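Local coordinates for protein SaTIE-TED (Staphylococcus aureus, PDB 6FX6) that is of unknown function but, as a thioester domain from a cell-wall-linked staphylococcal surface protein, probably helps the bacterium attach covalently to a target surface, at residues L8-I13 against A54-V59; I20-K25 against A110-I115; W35-V40 against E95-T100; D201-V206 against D227-W232. All coordinates share one frame; numbering follows the deposited sequence.

Contacts 1, 2 and 3 share the large antiparallel sheet. Contact 1 joins strand 5-13 to the loop leading into strand 59-64, contact 2 pairs strands 20-24 and 111-115, and contact 3 lays helix 94-107 across strand 30-40, which neighbours strands 5-13 and 20-24. Contact 3 touches both others, its centre about 12 Å from that of contact 1 and about 16 Å from that of contact 2. Along the chain contact 1 opens first and crosses the other two, while contact 3 falls within the span of contact 2. Contact 4 follows in series, its centre about 24 Å from contact 3's, and closes the excursion of strands 210-213 and 220-222 to that sheet, consistent with the slipknot topology.

Contact 1: L8-I13 against A54-V59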
loop_
_atom_site.group_PDB
_atom_site.type_symbol
_atom_site.label_atom_id
_atom_site.label_comp_id
_atom_site.label_asym_id
_atom_site.label_seq_id
_atom_site.Cartn_x
_atom_site.Cartn_y
_atom_site.Cartn_z
ATOM N N LEU A 8 12.424 -5.731 -17.137
ATOM C CA LEU A 8 11.149 -6.303 -16.685
ATOM C C LEU A 8 11.255 -7.824 -16.687
ATOM O O LEU A 8 11.464 -8.434 -17.742
ATOM C CB LEU A 8 9.992 -5.859 -17.586
ATOM C CG LEU A 8 8.585 -6.378 -17.263
ATOM C CD1 LEU A 8 8.177 -5.995 -15.853
ATOM C CD2 LEU A 8 7.582 -5.846 -18.271
ATOM N N ASP A 9 11.125 -8.418 -15.502
ATOM C CA ASP A 9 11.087 -9.868 -15.337
ATOM C C ASP A 9 9.650 -10.314 -15.094
ATOM O O ASP A 9 8.776 -9.500 -14.796
ATOM C CB ASP A 9 11.970 -10.307 -14.164
ATOM C CG ASP A 9 13.434 -9.919 -14.345
ATOM O OD1 ASP A 9 13.938 -9.929 -15.490
ATOM O OD2 ASP A 9 14.091 -9.615 -13.330
ATOM N N VAL A 10 9.423 -11.615 -15.224
ATOM C CA VAL A 10 8.089 -12.187 -15.118
ATOM C C VAL A 10 8.154 -13.596 -14.540
ATOM O O VAL A 10 9.160 -14.281 -14.684
ATOM C CB VAL A 10 7.394 -12.230 -16.504
ATOM C CG1 VAL A 10 8.091 -13.199 -17.453
ATOM C CG2 VAL A 10 5.917 -12.582 -16.373
ATOM N N LYS A 11 7.076 -13.996 -13.869
ATOM C CA LYS A 11 6.789 -15.396 -13.595
ATOM C C LYS A 11 5.390 -15.665 -14.126
ATOM O O LYS A 11 4.445 -14.952 -13.790
ATOM C CB LYS A 11 6.910 -15.704 -12.102
ATOM C CG LYS A 11 8.357 -15.653 -11.623
ATOM C CD LYS A 11 8.619 -16.464 -10.359
ATOM C CE LYS A 11 8.384 -15.656 -9.095
ATOM N NZ LYS A 11 8.849 -16.380 -7.880
ATOM N N TRP A 12 5.269 -16.671 -14.986
ATOM C CA TRP A 12 4.007 -16.957 -15.661
ATOM C C TRP A 12 3.102 -17.797 -14.773
ATOM O O TRP A 12 3.547 -18.766 -14.154
ATOM C CB TRP A 12 4.253 -17.670 -16.995
ATOM C CG TRP A 12 4.938 -16.788 -17.994
ATOM C CD1 TRP A 12 6.229 -16.879 -18.424
ATOM C CD2 TRP A 12 4.368 -15.663 -18.671
ATOM N NE1 TRP A 12 6.497 -15.886 -19.333
ATOM C CE2 TRP A 12 5.370 -15.126 -19.502
ATOM C CE3 TRP A 12 3.102 -15.060 -18.658
ATOM C CZ2 TRP A 12 5.147 -14.012 -20.321
ATOM C CZ3 TRP A 12 2.881 -13.949 -19.470
ATOM C CH2 TRP A 12 3.900 -13.436 -20.287
ATOM N N ILE A 13 1.834 -17.402 -14.715
ATOM C CA ILE A 13 0.793 -18.154 -14.039
ATOM C C ILE A 13 -0.075 -18.742 -15.146
ATOM O O ILE A 13 -0.807 -18.018 -15.820
ATOM C CB ILE A 13 -0.035 -17.232 -13.120
ATOM C CG1 ILE A 13 0.871 -16.609 -12.042
ATOM C CG2 ILE A 13 -1.200 -17.996 -12.490
ATOM C CD1 ILE A 13 0.294 -15.381 -11.372
ATOM N N ALA A 54 2.813 -6.048 -22.145
ATOM C CA ALA A 54 4.097 -5.644 -21.568
ATOM C C ALA A 54 5.271 -6.179 -22.399
ATOM O O ALA A 54 5.152 -7.225 -23.045
ATOM C CB ALA A 54 4.203 -6.122 -20.126
ATOM N N ALA A 55 6.395 -5.455 -22.369
ATOM C CA ALA A 55 7.628 -5.849 -23.070
ATOM C C ALA A 55 8.553 -6.632 -22.138
ATOM O O ALA A 55 9.535 -6.096 -21.619
ATOM C CB ALA A 55 8.339 -4.619 -23.620
ATOM N N ILE A 56 8.228 -7.907 -21.943
ATOM C CA ILE A 56 8.991 -8.799 -21.066
ATOM C C ILE A 56 10.435 -8.911 -21.551
ATOM O O ILE A 56 10.682 -9.056 -22.744
ATOM C CB ILE A 56 8.380 -10.230 -21.012
ATOM C CG1 ILE A 56 6.961 -10.221 -20.415
ATOM C CG2 ILE A 56 9.280 -11.199 -20.238
ATOM C CD1 ILE A 56 6.850 -9.580 -19.055
ATOM N N GLY A 57 11.376 -8.825 -20.610
ATOM C CA GLY A 57 12.801 -8.954 -20.898
ATOM C C GLY A 57 13.487 -7.698 -21.406
ATOM O O GLY A 57 14.703 -7.707 -21.612
ATOM N N ALA A 58 12.725 -6.618 -21.597
ATOM C CA ALA A 58 13.255 -5.377 -22.160
ATOM C C ALA A 58 13.614 -4.400 -21.052
ATOM O O ALA A 58 13.026 -4.425 -19.965
ATOM C CB ALA A 58 12.241 -4.744 -23.104
ATOM N N VAL A 59 14.569 -3.528 -21.363
ATOM C CA VAL A 59 15.023 -2.483 -20.455
ATOM C C VAL A 59 13.981 -1.361 -20.436
ATOM O O VAL A 59 13.649 -0.803 -21.482
ATOM C CB VAL A 59 16.395 -1.916 -20.900
ATOM C CG1 VAL A 59 16.830 -0.757 -20.004
ATOM C CG2 VAL A 59 17.448 -3.020 -20.909
#
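Val10 and Ile56 meet at about a right angle, branch against branch. CG1 of Val10 rests on CG2 of Ile56 at 3.6 Å, while CD1 of Ile56 reaches back to CB of Val10 at 3.7 Å. Ile56 turns CG1 beside its own backbone N (chi1 -63°), and from there the chain bends back so that its CD1 lies between Val10 and Leu8. Leu8 approaches this methyl more obliquely. Its chi1 of 179° sends CG toward residues 54-58, and chi2 (58°) turns CD2 to Ile56 CD1 and, at 3.9 Å, to Ala54 CB; a methyl side chain is small enough for the leucine branch to pack directly against it. At the far end Trp12 takes Val10 CG2 over the centre of one ring face, 4.0 Å above the plane, and offers CZ2 to Ile56 CG1. Arg34 adds a cation-pi partner to the same indole. The backbones are joined at Leu8 by two hydrogen bonds, Gly57 N to Leu8 O at 2.9 Å and Leu8 N to Ala58 O at 3.2 Å. Phe38 of strand 30-40 completes the apolar cluster by touching Leu8, Ala54 and Ile56. Residues 55-58 form a type II beta turn, with Gly57 supplying the positive phi of its third position, and the turn delivers the chain into strand 59-64, an antiparallel partner of strand 5-13.

Contact 2: I20-K25 against A110-I115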
loop_
_atom_site.group_PDB
_atom_site.type_symbol
_atom_site.label_atom_id
_atom_site.label_comp_id
_atom_site.label_asym_id
_atom_site.label_seq_id
_atom_site.Cartn_x
_atom_site.Cartn_y
_atom_site.Cartn_z
ATOM N N ILE A 20 -10.006 -14.557 -17.179
ATOM C CA ILE A 20 -11.079 -13.589 -17.423
ATOM C C ILE A 20 -11.317 -13.365 -18.912
ATOM O O ILE A 20 -10.439 -13.619 -19.744
ATOM C CB ILE A 20 -10.781 -12.206 -16.797
ATOM C CG1 ILE A 20 -9.396 -11.691 -17.227
ATOM C CG2 ILE A 20 -10.889 -12.266 -15.281
ATOM C CD1 ILE A 20 -9.082 -10.287 -16.753
ATOM N N VAL A 21 -12.521 -12.900 -19.229
ATOM C CA VAL A 21 -12.810 -12.276 -20.511
ATOM C C VAL A 21 -13.151 -10.827 -20.168
ATOM O O VAL A 21 -14.140 -10.577 -19.469
ATOM C CB VAL A 21 -13.981 -12.958 -21.243
ATOM C CG1 VAL A 21 -14.309 -12.219 -22.539
ATOM C CG2 VAL A 21 -13.650 -14.422 -21.516
ATOM N N TYR A 22 -12.332 -9.887 -20.643
ATOM C CA TYR A 22 -12.482 -8.482 -20.267
ATOM C C TYR A 22 -12.306 -7.515 -21.425
ATOM O O TYR A 22 -11.761 -7.864 -22.471
ATOM C CB TYR A 22 -11.502 -8.131 -19.145
ATOM C CG TYR A 22 -10.091 -7.819 -19.592
ATOM C CD1 TYR A 22 -9.217 -8.835 -19.970
ATOM C CD2 TYR A 22 -9.622 -6.505 -19.615
ATOM C CE1 TYR A 22 -7.917 -8.555 -20.372
ATOM C CE2 TYR A 22 -8.323 -6.210 -20.010
ATOM C CZ TYR A 22 -7.472 -7.237 -20.388
ATOM O OH TYR A 22 -6.179 -6.943 -20.778
ATOM N N SER A 23 -12.777 -6.290 -21.196
ATOM C CA SER A 23 -12.617 -5.175 -22.121
ATOM C C SER A 23 -11.994 -3.986 -21.386
ATOM O O SER A 23 -12.266 -3.759 -20.208
ATOM C CB SER A 23 -13.965 -4.780 -22.722
ATOM O OG SER A 23 -14.479 -5.830 -23.520
ATOM N N ALA A 24 -11.144 -3.252 -22.096
ATOM C CA ALA A 24 -10.471 -2.077 -21.558
ATOM C C ALA A 24 -9.951 -1.242 -22.723
ATOM O O ALA A 24 -9.057 -1.688 -23.438
ATOM C CB ALA A 24 -9.328 -2.498 -20.652
ATOM N N LYS A 25 -10.532 -0.054 -22.922
ATOM C CA LYS A 25 -10.219 0.809 -24.073
ATOM C C LYS A 25 -10.504 0.075 -25.404
ATOM O O LYS A 25 -11.545 -0.570 -25.516
ATOM C CB LYS A 25 -8.779 1.352 -23.986
ATOM C CG LYS A 25 -8.473 2.203 -22.765
ATOM C CD LYS A 25 -7.387 3.215 -23.108
ATOM C CE LYS A 25 -6.719 3.804 -21.882
ATOM N NZ LYS A 25 -5.630 4.726 -22.308
ATOM N N ALA A 110 -10.907 -1.125 -16.720
ATOM C CA ALA A 110 -11.188 -2.507 -17.119
ATOM C C ALA A 110 -12.575 -2.947 -16.643
ATOM O O ALA A 110 -12.991 -2.615 -15.529
ATOM C CB ALA A 110 -10.122 -3.449 -16.590
ATOM N N LYS A 111 -13.281 -3.678 -17.506
ATOM C CA LYS A 111 -14.612 -4.217 -17.218
ATOM C C LYS A 111 -14.594 -5.722 -17.481
ATOM O O LYS A 111 -14.157 -6.157 -18.551
ATOM C CB LYS A 111 -15.660 -3.537 -18.103
ATOM C CG LYS A 111 -15.715 -2.020 -17.959
ATOM C CD LYS A 111 -16.781 -1.414 -18.857
ATOM C CE LYS A 111 -17.012 0.059 -18.546
ATOM N NZ LYS A 111 -18.151 0.625 -19.328
ATOM N N TYR A 112 -15.063 -6.509 -16.510
ATOM C CA TYR A 112 -15.000 -7.974 -16.584
ATOM C C TYR A 112 -16.350 -8.562 -16.950
ATOM O O TYR A 112 -17.332 -8.353 -16.235
ATOM C CB TYR A 112 -14.522 -8.551 -15.252
ATOM C CG TYR A 112 -13.214 -7.944 -14.830
ATOM C CD1 TYR A 112 -12.072 -8.118 -15.612
ATOM C CD2 TYR A 112 -13.115 -7.168 -13.678
ATOM C CE1 TYR A 112 -10.865 -7.548 -15.257
ATOM C CE2 TYR A 112 -11.909 -6.597 -13.313
ATOM C CZ TYR A 112 -10.789 -6.789 -14.105
ATOM O OH TYR A 112 -9.597 -6.225 -13.755
ATOM N N HIS A 113 -16.380 -9.295 -18.063
ATOM C CA HIS A 113 -17.588 -9.965 -18.544
ATOM C C HIS A 113 -17.700 -11.369 -17.949
ATOM O O HIS A 113 -18.798 -11.805 -17.595
ATOM C CB HIS A 113 -17.596 -10.024 -20.077
ATOM C CG HIS A 113 -17.336 -8.700 -20.727
ATOM N ND1 HIS A 113 -18.314 -7.743 -20.886
ATOM C CD2 HIS A 113 -16.199 -8.165 -21.232
ATOM C CE1 HIS A 113 -17.795 -6.679 -21.473
ATOM N NE2 HIS A 113 -16.513 -6.909 -21.694
ATOM N N THR A 114 -16.564 -12.065 -17.854
ATOM C CA THR A 114 -16.481 -13.401 -17.257
ATOM C C THR A 114 -15.300 -13.447 -16.304
ATOM O O THR A 114 -14.233 -12.905 -16.614
ATOM C CB THR A 114 -16.282 -14.489 -18.339
ATOM O OG1 THR A 114 -17.346 -14.414 -19.290
ATOM C CG2 THR A 114 -16.253 -15.898 -17.734
ATOM N N ILE A 115 -15.494 -14.087 -15.151
ATOM C CA ILE A 115 -14.418 -14.303 -14.180
ATOM C C ILE A 115 -14.415 -15.764 -13.729
ATOM O O ILE A 115 -15.445 -16.292 -13.322
ATOM C CB ILE A 115 -14.544 -13.374 -12.948
ATOM C CG1 ILE A 115 -14.499 -11.898 -13.375
ATOM C CG2 ILE A 115 -13.430 -13.669 -11.939
ATOM C CD1 ILE A 115 -14.822 -10.911 -12.267
#
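His113 reaches across to Val21 and Ser23, and most atoms of its side chain meet strand 20-24. CB lies 3.6 Å from Val21 O; with CG beside the backbone N (chi1 -51°), the ring then runs along the strand. CD2 passes the same carbonyl, which sits near the ring plane at its edge. At the tip NE2 meets Ser23 OG, also at the edge, in a 2.9 Å hydrogen bond that could run either way. The same carbonyl, Val21 O, is the centre of a classic beta bulge: His113 N and Thr114 N both bond to it, at 2.9 and 3.3 Å, and the register slips by one residue. Regular pairing resumes with Tyr22 opposite Tyr112, and Ser23 and Lys111 form the next, hydrogen-bonded pair. On the other face CD1 of Ile20 packs on Tyr112 CE1 at 3.6 Å and Tyr22 CB on Tyr112 CD1. Chemically, the strand pair is two-sided: apolar branches and ring carbons face helix 94-107, with the Tyr112 and Tyr22 hydroxyls bonded to Met102 O and Pro50 O, whereas the outer, partly solvent-facing side ties its bulge with a histidine-serine bond, the serine hydroxyl being held further by Asn29 N.

Contact 3: W35-V40 against E95-T100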
loop_
_atom_site.group_PDB
_atom_site.type_symbol
_atom_site.label_atom_id
_atom_site.label_comp_id
_atom_site.label_asym_id
_atom_site.label_seq_id
_atom_site.Cartn_x
_atom_site.Cartn_y
_atom_site.Cartn_z
ATOM N N TRP A 35 -1.321 -15.472 -16.947
ATOM C CA TRP A 35 -1.139 -14.221 -16.229
ATOM C C TRP A 35 0.322 -13.948 -15.931
ATOM O O TRP A 35 1.039 -14.817 -15.422
ATOM C CB TRP A 35 -1.962 -14.225 -14.934
ATOM C CG TRP A 35 -2.466 -12.881 -14.597
ATOM C CD1 TRP A 35 -1.739 -11.844 -14.108
ATOM C CD2 TRP A 35 -3.806 -12.402 -14.746
ATOM N NE1 TRP A 35 -2.535 -10.746 -13.936
ATOM C CE2 TRP A 35 -3.814 -11.058 -14.318
ATOM C CE3 TRP A 35 -5.003 -12.978 -15.182
ATOM C CZ2 TRP A 35 -4.976 -10.276 -14.318
ATOM C CZ3 TRP A 35 -6.155 -12.202 -15.187
ATOM C CH2 TRP A 35 -6.133 -10.866 -14.756
ATOM N N ALA A 36 0.751 -12.732 -16.258
ATOM C CA ALA A 36 2.117 -12.285 -16.004
ATOM C C ALA A 36 2.182 -11.716 -14.594
ATOM O O ALA A 36 1.489 -10.745 -14.282
ATOM C CB ALA A 36 2.529 -11.229 -17.016
ATOM N N LYS A 37 2.983 -12.347 -13.740
ATOM C CA LYS A 37 3.321 -11.779 -12.444
ATOM C C LYS A 37 4.634 -11.037 -12.629
ATOM O O LYS A 37 5.697 -11.657 -12.733
ATOM C CB LYS A 37 3.448 -12.869 -11.381
ATOM C CG LYS A 37 3.591 -12.339 -9.965
ATOM C CD LYS A 37 3.878 -13.471 -8.995
ATOM C CE LYS A 37 3.904 -12.976 -7.560
ATOM N NZ LYS A 37 4.319 -14.053 -6.626
ATOM N N PHE A 38 4.550 -9.710 -12.668
ATOM C CA PHE A 38 5.698 -8.866 -12.994
ATOM C C PHE A 38 6.618 -8.631 -11.802
ATOM O O PHE A 38 6.155 -8.414 -10.678
ATOM C CB PHE A 38 5.230 -7.507 -13.524
ATOM C CG PHE A 38 4.408 -7.587 -14.785
ATOM C CD1 PHE A 38 5.005 -7.911 -16.001
ATOM C CD2 PHE A 38 3.038 -7.312 -14.761
ATOM C CE1 PHE A 38 4.250 -7.969 -17.169
ATOM C CE2 PHE A 38 2.279 -7.373 -15.924
ATOM C CZ PHE A 38 2.883 -7.703 -17.130
ATOM N N TYR A 39 7.920 -8.662 -12.070
ATOM C CA TYR A 39 8.949 -8.262 -11.116
ATOM C C TYR A 39 9.844 -7.218 -11.771
ATOM O O TYR A 39 10.150 -7.332 -12.950
ATOM C CB TYR A 39 9.807 -9.462 -10.699
ATOM C CG TYR A 39 9.084 -10.474 -9.837
ATOM C CD1 TYR A 39 8.186 -11.379 -10.398
ATOM C CD2 TYR A 39 9.313 -10.541 -8.459
ATOM C CE1 TYR A 39 7.523 -12.309 -9.616
ATOM C CE2 TYR A 39 8.659 -11.478 -7.667
ATOM C CZ TYR A 39 7.763 -12.355 -8.249
ATOM O OH TYR A 39 7.104 -13.279 -7.476
ATOM N N VAL A 40 10.249 -6.205 -11.005
ATOM C CA VAL A 40 11.254 -5.236 -11.443
ATOM C C VAL A 40 12.273 -5.105 -10.326
ATOM O O VAL A 40 11.932 -4.668 -9.219
ATOM C CB VAL A 40 10.650 -3.847 -11.756
ATOM C CG1 VAL A 40 11.725 -2.898 -12.279
ATOM C CG2 VAL A 40 9.505 -3.968 -12.760
ATOM N N GLU A 95 -3.592 -16.436 -7.064
ATOM C CA GLU A 95 -4.951 -15.907 -7.052
ATOM C C GLU A 95 -5.025 -14.508 -6.413
ATOM O O GLU A 95 -5.707 -13.637 -6.945
ATOM C CB GLU A 95 -5.915 -16.884 -6.352
ATOM C CG GLU A 95 -6.216 -18.163 -7.139
ATOM C CD GLU A 95 -5.129 -19.237 -7.059
ATOM O OE1 GLU A 95 -4.120 -19.049 -6.338
ATOM O OE2 GLU A 95 -5.281 -20.283 -7.730
ATOM N N GLN A 96 -4.322 -14.288 -5.298
ATOM C CA GLN A 96 -4.267 -12.948 -4.673
ATOM C C GLN A 96 -3.604 -11.917 -5.569
ATOM O O GLN A 96 -4.103 -10.799 -5.687
ATOM C CB GLN A 96 -3.529 -12.934 -3.320
ATOM C CG GLN A 96 -4.401 -12.944 -2.078
ATOM C CD GLN A 96 -5.474 -11.871 -2.034
ATOM O OE1 GLN A 96 -6.659 -12.179 -2.045
ATOM N NE2 GLN A 96 -5.065 -10.618 -1.955
ATOM N N TYR A 97 -2.463 -12.278 -6.155
ATOM C CA TYR A 97 -1.789 -11.394 -7.110
ATOM C C TYR A 97 -2.724 -10.993 -8.246
ATOM O O TYR A 97 -2.802 -9.820 -8.599
ATOM C CB TYR A 97 -0.524 -12.026 -7.703
ATOM C CG TYR A 97 0.137 -11.099 -8.689
ATOM C CD1 TYR A 97 1.068 -10.149 -8.273
ATOM C CD2 TYR A 97 -0.214 -11.128 -10.034
ATOM C CE1 TYR A 97 1.651 -9.275 -9.183
ATOM C CE2 TYR A 97 0.354 -10.259 -10.945
ATOM C CZ TYR A 97 1.284 -9.335 -10.523
ATOM O OH TYR A 97 1.844 -8.489 -11.452
ATOM N N ILE A 98 -3.401 -11.979 -8.824
ATOM C CA ILE A 98 -4.336 -11.741 -9.928
ATOM C C ILE A 98 -5.477 -10.835 -9.478
ATOM O O ILE A 98 -5.822 -9.879 -10.178
ATOM C CB ILE A 98 -4.888 -13.066 -10.507
ATOM C CG1 ILE A 98 -3.791 -13.777 -11.290
ATOM C CG2 ILE A 98 -6.077 -12.819 -11.431
ATOM C CD1 ILE A 98 -4.121 -15.201 -11.685
ATOM N N ALA A 99 -6.056 -11.138 -8.315
ATOM C CA ALA A 99 -7.153 -10.324 -7.759
ATOM C C ALA A 99 -6.711 -8.877 -7.550
ATOM O O ALA A 99 -7.441 -7.948 -7.881
ATOM C CB ALA A 99 -7.651 -10.914 -6.451
ATOM N N THR A 100 -5.502 -8.699 -7.023
ATOM C CA THR A 100 -4.948 -7.368 -6.807
ATOM C C THR A 100 -4.760 -6.631 -8.138
ATOM O O THR A 100 -5.172 -5.477 -8.265
ATOM C CB THR A 100 -3.626 -7.443 -6.021
ATOM O OG1 THR A 100 -3.866 -8.105 -4.778
ATOM C CG2 THR A 100 -3.066 -6.060 -5.739
#
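Tyr97 reaches from the helix with its ring beneath Lys37, whose CG lies over the ring centre at 3.6 Å, 7° off the normal, a CH-pi contact. With chi1 at 179° the ring is swung away from its own backbone N and out to the strand, where the hydroxyl takes an almost straight hydrogen bond from Phe38 N at 3.2 Å. Next to it Ile98 covers Trp35: CG2 is 3.7 Å from the centroid of the six-membered ring, almost on its normal, and CG1 is 3.7 Å from Trp35 CG. A branched isoleucine suits this place because two of its carbons can spread over one broad indole face. The axes of helix segment 95-100 and strand 35-40 cross at 88°, 9.6 Å apart, the helix packing on a face of the antiparallel sheet. Further out, Tyr97 OH also bonds to Ala45 O, linking it to strand 43-47, while Phe46 stacks on its ring and Tyr86 meets it edge to face. The extended Lys37 chain ends with NZ hydrogen-bonded to the hydroxyls of Tyr39 and Tyr86.

Contact 4: D201-V206 against D227-W232; sequences DRITIV and DPLDSW
Asp201 and Asp230 lie side by side and point the same way, their carboxylate planes turned 71° apart, with Asp201 OD1 only 3.2 Å from Asp230 CB. The acidic oxygens OD1 of Asp201 and OD2 of Asp230 stay 4.4 Å apart, and any repulsion is probably eased by separate partners, Arg170 in a salt bridge to the former and His199 hydrogen-bonded to the latter. Another flat group, the Arg202 guanidinium, has Leu229 O at its edge, near its plane. Here a water mediates: NE gives it a hydrogen bond at 2.9 Å, the water passes one on to Leu229 O at 2.7 Å, and Ser231 OG is its third partner, while NH2 is held by Gln137 O. At the third, Leu229 N meets Asp227 OD1 from above the carboxylate plane, 50° out of it, an Asx turn in which Leu229 has a positive phi of 56°. Pro228 O accepts from Ile203 N at 3.2 Å and, weakly, from Arg202 N. Proline suits this place, pairing that carbonyl with a compact ring against which Val206 CG2 packs. Ile203 CD1 meets Leu229 CD1 at 3.7 Å. Met80 of helix 72-87 touches Ile203 and Leu229 on one side, while the segments continue into strands 195-201 and 231-238, antiparallel neighbours in the mixed sheet.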
loop_
_atom_site.group_PDB
_atom_site.type_symbol
_atom_site.label_atom_id
_atom_site.label_comp_id
_atom_site.label_asym_id
_atom_site.label_seq_id
_atom_site.Cartn_x
_atom_site.Cartn_y
_atom_site.Cartn_z
ATOM N N ASP A 201 2.771 4.407 12.855
ATOM C CA ASP A 201 2.652 4.134 11.418
ATOM C C ASP A 201 1.865 2.865 11.109
ATOM O O ASP A 201 2.085 1.822 11.729
ATOM C CB ASP A 201 4.036 3.969 10.777
ATOM C CG ASP A 201 4.927 5.173 10.968
ATOM O OD1 ASP A 201 4.422 6.313 11.004
ATOM O OD2 ASP A 201 6.147 4.968 11.072
ATOM N N ARG A 202 0.985 2.951 10.119
ATOM C CA ARG A 202 0.339 1.768 9.549
ATOM C C ARG A 202 1.228 1.051 8.524
ATOM O O ARG A 202 1.102 -0.156 8.346
ATOM C CB ARG A 202 -0.992 2.140 8.897
ATOM C CG ARG A 202 -2.080 2.510 9.885
ATOM C CD ARG A 202 -3.278 3.103 9.167
ATOM N NE ARG A 202 -4.393 3.351 10.078
ATOM C CZ ARG A 202 -5.313 2.456 10.452
ATOM N NH1 ARG A 202 -5.296 1.195 10.003
ATOM N NH2 ARG A 202 -6.277 2.831 11.293
ATOM N N ILE A 203 2.100 1.803 7.847
ATOM C CA ILE A 203 2.980 1.274 6.801
ATOM C C ILE A 203 4.442 1.612 7.120
ATOM O O ILE A 203 4.781 2.772 7.340
ATOM C CB ILE A 203 2.599 1.848 5.412
ATOM C CG1 ILE A 203 1.150 1.468 5.062
ATOM C CG2 ILE A 203 3.559 1.346 4.337
ATOM C CD1 ILE A 203 0.609 2.110 3.795
ATOM N N THR A 204 5.301 0.596 7.111
ATOM C CA THR A 204 6.724 0.751 7.416
ATOM C C THR A 204 7.665 0.363 6.261
ATOM O O THR A 204 8.868 0.216 6.477
ATOM C CB THR A 204 7.087 -0.093 8.650
ATOM O OG1 THR A 204 6.856 -1.476 8.362
ATOM C CG2 THR A 204 6.245 0.334 9.851
ATOM N N ILE A 205 7.114 0.176 5.058
ATOM C CA ILE A 205 7.907 -0.029 3.830
ATOM C C ILE A 205 7.533 1.079 2.848
ATOM O O ILE A 205 7.056 0.837 1.738
ATOM C CB ILE A 205 7.727 -1.443 3.204
ATOM C CG1 ILE A 205 6.248 -1.861 3.144
ATOM C CG2 ILE A 205 8.538 -2.477 3.980
ATOM C CD1 ILE A 205 5.979 -2.965 2.143
ATOM N N VAL A 206 7.764 2.307 3.292
ATOM C CA VAL A 206 7.397 3.496 2.544
ATOM C C VAL A 206 8.466 3.768 1.483
ATOM O O VAL A 206 9.650 3.519 1.704
ATOM C CB VAL A 206 7.223 4.711 3.491
ATOM C CG1 VAL A 206 6.918 5.989 2.715
ATOM C CG2 VAL A 206 6.119 4.430 4.507
ATOM N N ASP A 227 3.237 7.258 1.963
ATOM C CA ASP A 227 2.735 7.854 3.194
ATOM C C ASP A 227 2.665 6.743 4.243
ATOM O O ASP A 227 2.040 5.713 3.991
ATOM C CB ASP A 227 1.337 8.429 2.936
ATOM C CG ASP A 227 0.865 9.388 4.033
ATOM O OD1 ASP A 227 1.322 9.295 5.196
ATOM O OD2 ASP A 227 0.003 10.238 3.717
ATOM N N PRO A 228 3.294 6.936 5.420
ATOM C CA PRO A 228 3.136 5.916 6.465
ATOM C C PRO A 228 1.739 5.842 7.113
ATOM O O PRO A 228 1.483 4.909 7.873
ATOM C CB PRO A 228 4.202 6.294 7.501
ATOM C CG PRO A 228 4.475 7.734 7.273
ATOM C CD PRO A 228 4.247 7.989 5.816
ATOM N N LEU A 229 0.868 6.808 6.829
ATOM C CA LEU A 229 -0.513 6.818 7.324
ATOM C C LEU A 229 -0.545 6.738 8.851
ATOM O O LEU A 229 -1.241 5.899 9.430
ATOM C CB LEU A 229 -1.326 5.676 6.698
ATOM C CG LEU A 229 -1.320 5.583 5.172
ATOM C CD1 LEU A 229 -2.117 4.368 4.739
ATOM C CD2 LEU A 229 -1.873 6.839 4.517
ATOM N N ASP A 230 0.233 7.612 9.484
ATOM C CA ASP A 230 0.412 7.576 10.933
ATOM C C ASP A 230 -0.639 8.373 11.679
ATOM O O ASP A 230 -1.032 9.452 11.250
ATOM C CB ASP A 230 1.812 8.050 11.349
ATOM C CG ASP A 230 2.101 9.484 10.967
ATOM O OD1 ASP A 230 1.897 9.830 9.788
ATOM O OD2 ASP A 230 2.570 10.259 11.827
ATOM N N SER A 231 -1.100 7.817 12.794
ATOM C CA SER A 231 -1.699 8.618 13.850
ATOM C C SER A 231 -0.523 9.203 14.609
ATOM O O SER A 231 0.454 8.497 14.842
ATOM C CB SER A 231 -2.564 7.765 14.773
ATOM O OG SER A 231 -3.651 7.219 14.057
ATOM N N TRP A 232 -0.596 10.486 14.964
ATOM C CA TRP A 232 0.462 11.121 15.738
ATOM C C TRP A 232 -0.053 11.973 16.885
ATOM O O TRP A 232 -1.172 12.502 16.863
ATOM C CB TRP A 232 1.419 11.927 14.842
ATOM C CG TRP A 232 0.813 13.071 14.078
ATOM C CD1 TRP A 232 0.393 13.048 12.780
ATOM C CD2 TRP A 232 0.602 14.413 14.543
ATOM N NE1 TRP A 232 -0.082 14.279 12.411
ATOM C CE2 TRP A 232 0.030 15.138 13.471
ATOM C CE3 TRP A 232 0.827 15.069 15.759
ATOM C CZ2 TRP A 232 -0.317 16.494 13.579
ATOM C CZ3 TRP A 232 0.478 16.426 15.869
ATOM C CH2 TRP A 232 -0.083 17.121 14.779
HETATM O O HOH W 1 -3.125 5.648 11.362
#